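PDB 6OK1: lipid-transfer protein from Thermomonospora curvata, which is of unknown function but has the two-domain fold of the thiolase superfamily and carries a bound sodium ion. Local coordinates for residues A[35-40]-A[223-228]; A[46-51]-A[68-73]. All coordinates share one frame; numbering follows the deposited sequence.

Contact 1. Residues A[35-40]-A[223-228]; sequences LAAIAD and ALVVVS
Ala37 and Ile38, near the end of helix 26-40, lie against Ala223 and Val225 of strand 219-228, a helix-on-sheet contact within the N-terminal half of a thiolase-type fold. The strand runs between strands 8-15 and 104-112 of the large mixed sheet, bonded to both, and its other face is covered by helix 86-98, which packs on Leu224 and Val226, so the sheet is sandwiched between helices.

The contact is van der Waals packing with no hydrogen bond across it, and it involves the helix backbone as well as side chains. Ala37 CB points at the strand and settles between two side chains of its near face, 3.8 Å from Ala223 CB and 3.7 Å from Val225 CG2. Methyl-sized residues suit this place because the axes of the short segments approach to 7.2 Å, closer than the roughly 10 Å usual for a helix on a sheet; the crossing angle is -40°. Val225 brings more bulk just where the strand diverges from the helix. Its chi1 of 174° turns CG1 anti to the backbone N and leaves CG2 beside that N, the branch that meets the helix. Ile38 adds a looser touch from the flank, its CG1 4.3 Å from Val225 CG2.

The polar link at this end of the helix is made by its last residue. Asp40 forms a salt bridge to Arg359 and hydrogen bonds to His237 and to the backbone N of Ile13, tying the helix end to the adjoining strand.

Between the two segments, the backbone's share of the packing falls to one methyl: Val225 CG2 rests 3.5 Å from Ala37 O and 3.7 Å from Ile38 N.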
ATOM      1  N   LEU A  35     -14.160  -0.761  15.922  1.00 27.30           N
ATOM      2  CA  LEU A  35     -14.702  -1.161  17.225  1.00 30.66           C
ATOM      3  C   LEU A  35     -16.055  -1.851  17.086  1.00 27.32           C
ATOM      4  O   LEU A  35     -16.352  -2.799  17.829  1.00 28.92           O
ATOM      5  CB  LEU A  35     -14.815   0.056  18.149  1.00 24.91           C
ATOM      6  CG  LEU A  35     -13.456   0.554  18.668  1.00 25.31           C
ATOM      7  CD1 LEU A  35     -13.627   1.831  19.487  1.00 33.45           C
ATOM      8  CD2 LEU A  35     -12.734  -0.502  19.516  1.00 28.62           C
ATOM      9  N   ALA A  36     -16.899  -1.376  16.168  1.00 27.76           N
ATOM     10  CA  ALA A  36     -18.212  -1.989  15.985  1.00 33.49           C
ATOM     11  C   ALA A  36     -18.079  -3.421  15.490  1.00 35.63           C
ATOM     12  O   ALA A  36     -18.797  -4.311  15.958  1.00 28.79           O
ATOM     13  CB  ALA A  36     -19.060  -1.153  15.025  1.00 29.41           C
ATOM     14  N   ALA A  37     -17.141  -3.671  14.565  1.00 26.75           N
ATOM     15  CA  ALA A  37     -16.953  -5.021  14.029  1.00 24.17           C
ATOM     16  C   ALA A  37     -16.389  -5.958  15.096  1.00 28.72           C
ATOM     17  O   ALA A  37     -16.827  -7.108  15.224  1.00 28.02           O
ATOM     18  CB  ALA A  37     -16.031  -4.988  12.809  1.00 26.22           C
ATOM     19  N   ILE A  38     -15.455  -5.454  15.897  1.00 23.74           N
ATOM     20  CA  ILE A  38     -14.871  -6.228  16.984  1.00 25.81           C
ATOM     21  C   ILE A  38     -15.960  -6.645  17.966  1.00 28.27           C
ATOM     22  O   ILE A  38     -16.055  -7.813  18.365  1.00 27.99           O
ATOM     23  CB  ILE A  38     -13.767  -5.400  17.668  1.00 27.62           C
ATOM     24  CG1 ILE A  38     -12.558  -5.234  16.721  1.00 26.44           C
ATOM     25  CG2 ILE A  38     -13.334  -6.027  18.987  1.00 36.54           C
ATOM     26  CD1 ILE A  38     -11.526  -4.186  17.156  1.00 25.77           C
ATOM     27  N   ALA A  39     -16.786  -5.685  18.380  1.00 30.65           N
ATOM     28  CA  ALA A  39     -17.886  -5.994  19.293  1.00 28.14           C
ATOM     29  C   ALA A  39     -18.863  -6.971  18.656  1.00 33.29           C
ATOM     30  O   ALA A  39     -19.398  -7.859  19.330  1.00 32.01           O
ATOM     31  CB  ALA A  39     -18.599  -4.708  19.696  1.00 30.22           C
ATOM     32  N   ASP A  40     -19.105  -6.827  17.357  1.00 31.52           N
ATOM     33  CA  ASP A  40     -20.019  -7.724  16.663  1.00 33.35           C
ATOM     34  C   ASP A  40     -19.510  -9.155  16.684  1.00 36.69           C
ATOM     35  O   ASP A  40     -20.311 -10.096  16.702  1.00 31.56           O
ATOM     36  CB  ASP A  40     -20.207  -7.265  15.219  1.00 30.08           C
ATOM     37  CG  ASP A  40     -21.334  -7.993  14.517  1.00 35.50           C
ATOM     38  OD1 ASP A  40     -22.490  -7.907  14.980  1.00 31.62           O
ATOM     39  OD2 ASP A  40     -21.072  -8.649  13.493  1.00 28.46           O
ATOM     40  N   ALA A 223     -15.873  -2.108   8.467  1.00 21.78           N
ATOM     41  CA  ALA A 223     -14.847  -3.005   8.989  1.00 23.50           C
ATOM     42  C   ALA A 223     -15.386  -4.424   9.058  1.00 23.83           C
ATOM     43  O   ALA A 223     -16.593  -4.648   9.074  1.00 23.06           O
ATOM     44  CB  ALA A 223     -14.357  -2.576  10.381  1.00 25.51           C
ATOM     45  N   LEU A 224     -14.459  -5.383   9.028  1.00 21.82           N
ATOM     46  CA  LEU A 224     -14.756  -6.814   8.977  1.00 25.75           C
ATOM     47  C   LEU A 224     -13.726  -7.528   9.843  1.00 24.38           C
ATOM     48  O   LEU A 224     -12.536  -7.248   9.706  1.00 23.63           O
ATOM     49  CB  LEU A 224     -14.661  -7.359   7.545  1.00 23.38           C
ATOM     50  CG  LEU A 224     -15.390  -6.591   6.439  1.00 27.46           C
ATOM     51  CD1 LEU A 224     -14.851  -6.955   5.088  1.00 24.78           C
ATOM     52  CD2 LEU A 224     -16.888  -6.864   6.468  1.00 25.80           C
ATOM     53  N   VAL A 225     -14.171  -8.465  10.695  1.00 22.81           N
ATOM     54  CA  VAL A 225     -13.295  -9.232  11.585  1.00 24.67           C
ATOM     55  C   VAL A 225     -13.153 -10.652  11.049  1.00 23.84           C
ATOM     56  O   VAL A 225     -14.149 -11.359  10.864  1.00 26.00           O
ATOM     57  CB  VAL A 225     -13.842  -9.262  13.023  1.00 27.55           C
ATOM     58  CG1 VAL A 225     -13.007 -10.189  13.890  1.00 28.63           C
ATOM     59  CG2 VAL A 225     -13.819  -7.870  13.604  1.00 26.14           C
ATOM     60  N   VAL A 226     -11.911 -11.084  10.842  1.00 23.83           N
ATOM     61  CA  VAL A 226     -11.612 -12.407  10.300  1.00 23.09           C
ATOM     62  C   VAL A 226     -10.868 -13.189  11.373  1.00 26.85           C
ATOM     63  O   VAL A 226      -9.919 -12.674  11.974  1.00 25.95           O
ATOM     64  CB  VAL A 226     -10.780 -12.291   9.006  1.00 24.34           C
ATOM     65  CG1 VAL A 226     -10.367 -13.682   8.449  1.00 26.94           C
ATOM     66  CG2 VAL A 226     -11.576 -11.523   7.931  1.00 25.78           C
ATOM     67  N   VAL A 227     -11.300 -14.431  11.614  1.00 24.32           N
ATOM     68  CA  VAL A 227     -10.651 -15.324  12.568  1.00 24.55           C
ATOM     69  C   VAL A 227     -10.597 -16.718  11.956  1.00 29.65           C
ATOM     70  O   VAL A 227     -11.139 -16.964  10.874  1.00 29.53           O
ATOM     71  CB  VAL A 227     -11.400 -15.363  13.921  1.00 24.50           C
ATOM     72  CG1 VAL A 227     -11.346 -14.028  14.590  1.00 26.65           C
ATOM     73  CG2 VAL A 227     -12.829 -15.773  13.703  1.00 30.22           C
ATOM     74  N   SER A 228      -9.980 -17.666  12.673  1.00 27.91           N
ATOM     75  CA  SER A 228     -10.063 -19.035  12.195  1.00 27.05           C
ATOM     76  C   SER A 228     -11.511 -19.513  12.251  1.00 27.48           C
ATOM     77  O   SER A 228     -12.319 -19.054  13.066  1.00 32.69           O
ATOM     78  CB  SER A 228      -9.173 -19.964  13.026  1.00 31.00           C
ATOM     79  OG  SER A 228      -9.730 -20.135  14.315  1.00 30.76           O
TER

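Contact 2. Residues A[46-51]-A[68-73]; sequences SDVDGL and TGIGEL. With NA (sodium ion), chain E.
Val48 and Ile70 meet at a peptide plane: Ile70 CG2 lies to one face of the Val48 carbonyl, 3.6 Å from Val48 O, while the oxygen itself points to a sodium ion. The chi1 of Ile70, -76°, sets this methyl anti to the backbone N and so brings it to the carbonyl. Likewise Leu73 CD2 sits squarely over the Asp49-Gly50 peptide, 3.9 Å from Asp49 C. The Asp49 carboxylate turns away to bind the backbone N atoms of Glu103 and Val104.

Three carbonyls converge on the sodium, Val48 O at 2.4 Å, Ile70 O at 2.2 Å and Glu72 O at 2.4 Å, and two waters complete the five ligands. Val48 aims almost straight, with a C-O-Na angle near 167°, whereas Glu72 is bent to about 145°. Positive phi, easy for glycine, lets Gly69 lead the chain out of helix 61-68 and Gly71 turn it between Ile70 and Glu72.

On one side of the ion is an apolar layer. The side chains of Val48 and Ile70 cross obliquely, CG1 to CG2 3.8 Å; Leu51 CD2 meets Ile70 CD1 tip to tip at 4.1 Å, and Leu51 crosses Leu73 nearly at right angles, CG to CD2 4.0 Å. These branched side chains also pack on helices, Val48 on Ile38, Ile70 on Val34 and Ala65, Leu51 on Val64. The whole is a sodium site built from main-chain carbonyls, where the loop before strand 50-54 meets the loop before strand 75-79.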
ATOM      1  N   SER A  46      -8.067  -5.731  22.379  1.00 29.96           N
ATOM      2  CA  SER A  46      -6.787  -6.372  22.675  1.00 28.47           C
ATOM      3  C   SER A  46      -6.654  -7.744  22.028  1.00 34.66           C
ATOM      4  O   SER A  46      -5.534  -8.268  21.932  1.00 34.70           O
ATOM      5  CB  SER A  46      -6.603  -6.506  24.194  1.00 35.45           C
ATOM      6  OG  SER A  46      -7.672  -7.266  24.728  1.00 36.08           O
ATOM      7  N   ASP A  47      -7.760  -8.342  21.589  1.00 29.89           N
ATOM      8  CA  ASP A  47      -7.689  -9.611  20.874  1.00 28.72           C
ATOM      9  C   ASP A  47      -7.108  -9.454  19.461  1.00 28.68           C
ATOM     10  O   ASP A  47      -6.579 -10.427  18.912  1.00 27.86           O
ATOM     11  CB  ASP A  47      -9.076 -10.246  20.781  1.00 33.39           C
ATOM     12  CG  ASP A  47      -9.645 -10.623  22.138  1.00 35.37           C
ATOM     13  OD1 ASP A  47      -8.856 -11.034  23.001  1.00 35.06           O
ATOM     14  OD2 ASP A  47     -10.874 -10.511  22.330  1.00 32.49           O
ATOM     15  N   VAL A  48      -7.196  -8.263  18.875  1.00 26.51           N
ATOM     16  CA  VAL A  48      -6.800  -8.030  17.478  1.00 21.36           C
ATOM     17  C   VAL A  48      -5.287  -7.999  17.344  1.00 25.70           C
ATOM     18  O   VAL A  48      -4.602  -7.239  18.036  1.00 26.20           O
ATOM     19  CB  VAL A  48      -7.403  -6.713  16.965  1.00 25.98           C
ATOM     20  CG1 VAL A  48      -6.959  -6.431  15.533  1.00 24.29           C
ATOM     21  CG2 VAL A  48      -8.917  -6.772  17.033  1.00 30.31           C
ATOM     22  N   ASP A  49      -4.751  -8.793  16.417  1.00 23.98           N
ATOM     23  CA  ASP A  49      -3.316  -8.751  16.160  1.00 23.72           C
ATOM     24  C   ASP A  49      -2.996  -8.486  14.694  1.00 24.31           C
ATOM     25  O   ASP A  49      -1.815  -8.537  14.311  1.00 23.35           O
ATOM     26  CB  ASP A  49      -2.633 -10.036  16.650  1.00 22.45           C
ATOM     27  CG  ASP A  49      -3.251 -11.300  16.110  1.00 27.66           C
ATOM     28  OD1 ASP A  49      -4.131 -11.232  15.236  1.00 27.11           O
ATOM     29  OD2 ASP A  49      -2.834 -12.395  16.576  1.00 31.55           O
ATOM     30  N   GLY A  50      -3.995  -8.174  13.880  1.00 24.54           N
ATOM     31  CA  GLY A  50      -3.753  -7.848  12.482  1.00 22.74           C
ATOM     32  C   GLY A  50      -4.709  -6.786  11.984  1.00 21.30           C
ATOM     33  O   GLY A  50      -5.878  -6.728  12.391  1.00 22.72           O
ATOM     34  N   LEU A  51      -4.209  -5.946  11.065  1.00 21.97           N
ATOM     35  CA  LEU A  51      -5.015  -4.917  10.414  1.00 25.78           C
ATOM     36  C   LEU A  51      -4.664  -4.853   8.936  1.00 22.20           C
ATOM     37  O   LEU A  51      -3.483  -4.799   8.586  1.00 23.65           O
ATOM     38  CB  LEU A  51      -4.786  -3.532  11.033  1.00 20.37           C
ATOM     39  CG  LEU A  51      -5.385  -3.302  12.428  1.00 24.32           C
ATOM     40  CD1 LEU A  51      -4.997  -1.923  12.984  1.00 25.46           C
ATOM     41  CD2 LEU A  51      -6.897  -3.456  12.444  1.00 23.06           C
ATOM     42  N   THR A  68      -7.821   2.747  19.259  1.00 25.78           N
ATOM     43  CA  THR A  68      -8.834   1.774  19.652  1.00 26.62           C
ATOM     44  C   THR A  68      -8.403   0.845  20.773  1.00 29.21           C
ATOM     45  O   THR A  68      -9.256   0.121  21.300  1.00 27.83           O
ATOM     46  CB  THR A  68      -9.245   0.906  18.471  1.00 28.95           C
ATOM     47  OG1 THR A  68      -8.089   0.208  17.964  1.00 27.12           O
ATOM     48  CG2 THR A  68      -9.881   1.763  17.392  1.00 32.58           C
ATOM     49  N   GLY A  69      -7.123   0.822  21.136  1.00 28.49           N
ATOM     50  CA  GLY A  69      -6.646  -0.128  22.123  1.00 29.42           C
ATOM     51  C   GLY A  69      -6.314  -1.495  21.574  1.00 29.44           C
ATOM     52  O   GLY A  69      -6.121  -2.435  22.363  1.00 27.35           O
ATOM     53  N   ILE A  70      -6.231  -1.631  20.245  1.00 25.77           N
ATOM     54  CA  ILE A  70      -5.749  -2.868  19.629  1.00 32.87           C
ATOM     55  C   ILE A  70      -4.306  -3.141  20.027  1.00 27.03           C
ATOM     56  O   ILE A  70      -3.883  -4.303  20.134  1.00 26.50           O
ATOM     57  CB  ILE A  70      -5.946  -2.762  18.094  1.00 23.74           C
ATOM     58  CG1 ILE A  70      -7.418  -2.978  17.776  1.00 23.54           C
ATOM     59  CG2 ILE A  70      -5.059  -3.735  17.335  1.00 24.55           C
ATOM     60  CD1 ILE A  70      -7.818  -2.622  16.346  1.00 25.55           C
ATOM     61  N   GLY A  71      -3.523  -2.090  20.236  1.00 28.70           N
ATOM     62  CA  GLY A  71      -2.174  -2.278  20.756  1.00 33.48           C
ATOM     63  C   GLY A  71      -1.242  -2.888  19.718  1.00 28.82           C
ATOM     64  O   GLY A  71      -1.185  -2.451  18.568  1.00 25.88           O
ATOM     65  N   GLU A  72      -0.525  -3.936  20.113  1.00 25.95           N
ATOM     66  CA  GLU A  72       0.481  -4.535  19.250  0.56 25.92           C
ATOM     67  C   GLU A  72      -0.161  -5.211  18.053  1.00 24.56           C
ATOM     68  O   GLU A  72      -1.290  -5.696  18.123  1.00 24.74           O
ATOM     69  CB  GLU A  72       1.296  -5.585  20.012  0.56 18.67           C
ATOM     70  CG  GLU A  72       2.168  -5.055  21.118  0.56 25.00           C
ATOM     71  CD  GLU A  72       2.790  -6.195  21.914  0.56 32.27           C
ATOM     72  OE1 GLU A  72       2.063  -7.151  22.253  0.56 47.24           O
ATOM     73  OE2 GLU A  72       4.011  -6.168  22.154  0.56 34.33           O
ATOM     74  N   LEU A  73       0.599  -5.280  16.963  1.00 24.66           N
ATOM     75  CA  LEU A  73       0.205  -5.983  15.758  1.00 21.89           C
ATOM     76  C   LEU A  73       1.299  -6.931  15.290  1.00 22.86           C
ATOM     77  O   LEU A  73       2.483  -6.582  15.278  1.00 23.57           O
ATOM     78  CB  LEU A  73      -0.089  -5.013  14.632  1.00 19.87           C
ATOM     79  CG  LEU A  73      -1.205  -3.983  14.860  1.00 19.70           C
ATOM     80  CD1 LEU A  73      -1.158  -2.919  13.777  1.00 23.26           C
ATOM     81  CD2 LEU A  73      -2.558  -4.646  14.873  1.00 23.83           C
TER
HETATM   82 NA    NA E 501      -3.081  -6.270  19.546  1.00 27.78          NA
HETATM   83  O   HOH W   1      -2.250  -8.501  20.222  1.00 36.16           O
HETATM   84  O   HOH W   2      -2.599  -6.212  21.768  1.00 44.74           O

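How the contacts relate
Contacts 1 and 2, with centres 11 Å apart, share one hydrophobic core and reach the same sheet. Strand 50-54 is the next strand after helix 26-40, and residues 46-73 all lie between the two segments of contact 1. Ile38 links them: its CD1 is 3.7 Å from Val48 CG2 and 4.1 Å from Ile70 CD1, touching both segments of contact 2. A second bridge forms where Leu35 CD2 lies 3.9 Å from Thr68 CB. The sodium belongs to contact 2, with the side chain of Ile38 about 9 Å from it; Ile38 packs on two residues whose carbonyls bind the ion, but is not itself a ligand.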